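Local coordinates for protein thiaminase-I (Naegleria gruberi, PDB 4HCW) that belongs to the thiaminase I family, whose members have the two-lobed fold of periplasmic-type binding proteins, at residues Gly230-Met235 with Leu300-Asn305. Numbering follows the deposited sequence.
Sequences GYSESM and LTLPAN
L300 sets its CB on the carbonyl oxygen of S232, where a 3-10 turn begins, and runs its CD1 along to M235. With CG anti to the carbonyl carbon (chi1 -70°), CD1 lies against the M235 carbonyl, 3.4 Å from M235 O. Leucine suits this buried site; M235 offers it CB alone, and its extended thioether chain leads elsewhere. L300 is also the C-prime residue of the Schellman motif ending helix 290-298, and its positive phi (56°) turns the chain out toward strand 302-303. S232 OG lies 3.1 Å from both L300 O and E233 OE1, and either could take its proton. The short hydroxyl can thus reach two acceptors while the branched end of L302 lies against it, CG 3.5 Å from S232 OG. At partly exposed E233 a flexible acid is apt: bent at chi2 (94°), it brings OE1 back to its neighbour's hydroxyl while its CG passes T301 OG1 at 3.7 Å. The contact joins the turn between strand 229-230 and helix 239-244 to the exit of helix 290-298. Strand 110-125 pairs with both strand 229-230 and strand 302-303, through L118 to L302 in the latter, and F318 and Y319 of helix 317-328 pack on L300.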
ATOM      1  N   GLY A 230       5.950  -9.427   0.980  1.00 68.51           N
ATOM      2  CA  GLY A 230       5.182  -8.812  -0.086  1.00 68.51           C
ATOM      3  C   GLY A 230       3.893  -8.215   0.440  1.00 68.51           C
ATOM      4  O   GLY A 230       3.615  -8.281   1.639  1.00 68.51           O
ATOM      5  N   TYR A 231       3.104  -7.627  -0.454  1.00 75.16           N
ATOM      6  CA  TYR A 231       1.824  -7.050  -0.069  1.00 75.16           C
ATOM      7  C   TYR A 231       0.850  -8.156   0.316  1.00 75.16           C
ATOM      8  O   TYR A 231       0.971  -9.289  -0.151  1.00 75.16           O
ATOM      9  CB  TYR A 231       1.240  -6.216  -1.210  1.00110.50           C
ATOM     10  CG  TYR A 231       2.207  -5.222  -1.810  1.00110.50           C
ATOM     11  CD1 TYR A 231       2.769  -4.215  -1.037  1.00110.50           C
ATOM     12  CD2 TYR A 231       2.548  -5.282  -3.156  1.00110.50           C
ATOM     13  CE1 TYR A 231       3.649  -3.301  -1.584  1.00110.50           C
ATOM     14  CE2 TYR A 231       3.426  -4.373  -3.712  1.00110.50           C
ATOM     15  CZ  TYR A 231       3.974  -3.385  -2.921  1.00110.50           C
ATOM     16  OH  TYR A 231       4.851  -2.476  -3.471  1.00110.50           O
ATOM     17  N   SER A 232      -0.113  -7.826   1.170  1.00 74.37           N
ATOM     18  CA  SER A 232      -1.110  -8.802   1.596  1.00 74.37           C
ATOM     19  C   SER A 232      -1.995  -9.233   0.430  1.00 74.37           C
ATOM     20  O   SER A 232      -2.502 -10.354   0.410  1.00 74.37           O
ATOM     21  CB  SER A 232      -1.957  -8.247   2.744  1.00 60.32           C
ATOM     22  OG  SER A 232      -2.485  -6.973   2.426  1.00 60.32           O
ATOM     23  N   GLU A 233      -2.167  -8.345  -0.546  1.00 69.59           N
ATOM     24  CA  GLU A 233      -2.973  -8.645  -1.726  1.00 69.59           C
ATOM     25  C   GLU A 233      -2.340  -9.742  -2.577  1.00 69.59           C
ATOM     26  O   GLU A 233      -3.019 -10.392  -3.371  1.00 69.59           O
ATOM     27  CB  GLU A 233      -3.184  -7.391  -2.578  1.00 98.66           C
ATOM     28  CG  GLU A 233      -3.746  -6.201  -1.821  1.00 98.66           C
ATOM     29  CD  GLU A 233      -2.661  -5.276  -1.306  1.00 98.66           C
ATOM     30  OE1 GLU A 233      -2.501  -5.172  -0.071  1.00 98.66           O
ATOM     31  OE2 GLU A 233      -1.972  -4.648  -2.137  1.00 98.66           O
ATOM     32  N   SER A 234      -1.036  -9.942  -2.411  1.00 73.00           N
ATOM     33  CA  SER A 234      -0.316 -10.951  -3.178  1.00 73.00           C
ATOM     34  C   SER A 234      -0.449 -12.332  -2.545  1.00 73.00           C
ATOM     35  O   SER A 234       0.039 -13.323  -3.088  1.00 73.00           O
ATOM     36  CB  SER A 234       1.162 -10.571  -3.311  1.00 65.05           C
ATOM     37  OG  SER A 234       1.764 -10.405  -2.039  1.00 65.05           O
ATOM     38  N   MET A 235      -1.119 -12.391  -1.399  1.00 78.50           N
ATOM     39  CA  MET A 235      -1.278 -13.642  -0.670  1.00 78.50           C
ATOM     40  C   MET A 235      -2.697 -14.191  -0.800  1.00 78.50           C
ATOM     41  O   MET A 235      -3.036 -15.200  -0.183  1.00 78.50           O
ATOM     42  CB  MET A 235      -0.942 -13.433   0.807  1.00 72.83           C
ATOM     43  CG  MET A 235       0.406 -12.773   1.049  1.00 72.83           C
ATOM     44  SD  MET A 235       0.629 -12.269   2.765  1.00 72.83           S
ATOM     45  CE  MET A 235       2.262 -11.537   2.694  1.00 72.83           C
ATOM     46  N   LEU A 300      -7.688 -10.296   0.221  1.00 81.20           N
ATOM     47  CA  LEU A 300      -6.789  -9.933   1.315  1.00 81.20           C
ATOM     48  C   LEU A 300      -6.345  -8.475   1.250  1.00 81.20           C
ATOM     49  O   LEU A 300      -5.234  -8.134   1.659  1.00 81.20           O
ATOM     50  CB  LEU A 300      -5.573 -10.863   1.367  1.00 58.84           C
ATOM     51  CG  LEU A 300      -5.848 -12.297   1.817  1.00 58.84           C
ATOM     52  CD1 LEU A 300      -4.554 -13.082   1.928  1.00 58.84           C
ATOM     53  CD2 LEU A 300      -6.596 -12.306   3.141  1.00 58.84           C
ATOM     54  N   THR A 301      -7.216  -7.622   0.727  1.00 60.51           N
ATOM     55  CA  THR A 301      -6.953  -6.191   0.689  1.00 60.51           C
ATOM     56  C   THR A 301      -7.362  -5.587   2.025  1.00 60.51           C
ATOM     57  O   THR A 301      -8.406  -5.936   2.576  1.00 60.51           O
ATOM     58  CB  THR A 301      -7.721  -5.507  -0.457  1.00 64.22           C
ATOM     59  OG1 THR A 301      -7.406  -6.149  -1.699  1.00 64.22           O
ATOM     60  CG2 THR A 301      -7.356  -4.033  -0.546  1.00 64.22           C
ATOM     61  N   LEU A 302      -6.536  -4.691   2.552  1.00 63.41           N
ATOM     62  CA  LEU A 302      -6.784  -4.118   3.866  1.00 63.41           C
ATOM     63  C   LEU A 302      -7.453  -2.754   3.776  1.00 63.41           C
ATOM     64  O   LEU A 302      -6.952  -1.858   3.097  1.00 63.41           O
ATOM     65  CB  LEU A 302      -5.476  -3.990   4.647  1.00 93.54           C
ATOM     66  CG  LEU A 302      -4.519  -5.182   4.599  1.00 93.54           C
ATOM     67  CD1 LEU A 302      -3.271  -4.890   5.414  1.00 93.54           C
ATOM     68  CD2 LEU A 302      -5.204  -6.445   5.092  1.00 93.54           C
ATOM     69  N   PRO A 303      -8.598  -2.596   4.455  1.00 65.24           N
ATOM     70  CA  PRO A 303      -9.221  -1.279   4.609  1.00 65.24           C
ATOM     71  C   PRO A 303      -8.338  -0.393   5.478  1.00 65.24           C
ATOM     72  O   PRO A 303      -7.519  -0.909   6.239  1.00 65.24           O
ATOM     73  CB  PRO A 303     -10.532  -1.595   5.335  1.00 66.22           C
ATOM     74  CG  PRO A 303     -10.799  -3.032   5.036  1.00 66.22           C
ATOM     75  CD  PRO A 303      -9.448  -3.673   4.988  1.00 66.22           C
ATOM     76  N   ALA A 304      -8.501   0.921   5.371  1.00 91.23           N
ATOM     77  CA  ALA A 304      -7.642   1.853   6.092  1.00 91.23           C
ATOM     78  C   ALA A 304      -8.206   2.236   7.459  1.00 91.23           C
ATOM     79  O   ALA A 304      -7.462   2.636   8.355  1.00 91.23           O
ATOM     80  CB  ALA A 304      -7.392   3.094   5.253  1.00 90.20           C
ATOM     81  N   ASN A 305      -9.520   2.113   7.612  1.00 80.05           N
ATOM     82  CA  ASN A 305     -10.182   2.472   8.863  1.00 80.05           C
ATOM     83  C   ASN A 305     -10.285   1.294   9.824  1.00 80.05           C
ATOM     84  O   ASN A 305     -10.310   0.139   9.399  1.00 80.05           O
ATOM     85  CB  ASN A 305     -11.571   3.049   8.585  1.00 91.73           C
ATOM     86  CG  ASN A 305     -12.473   2.071   7.855  1.00 91.73           C
ATOM     87  OD1 ASN A 305     -12.004   1.224   7.095  1.00 91.73           O
ATOM     88  ND2 ASN A 305     -13.776   2.188   8.082  1.00 91.73           N
TER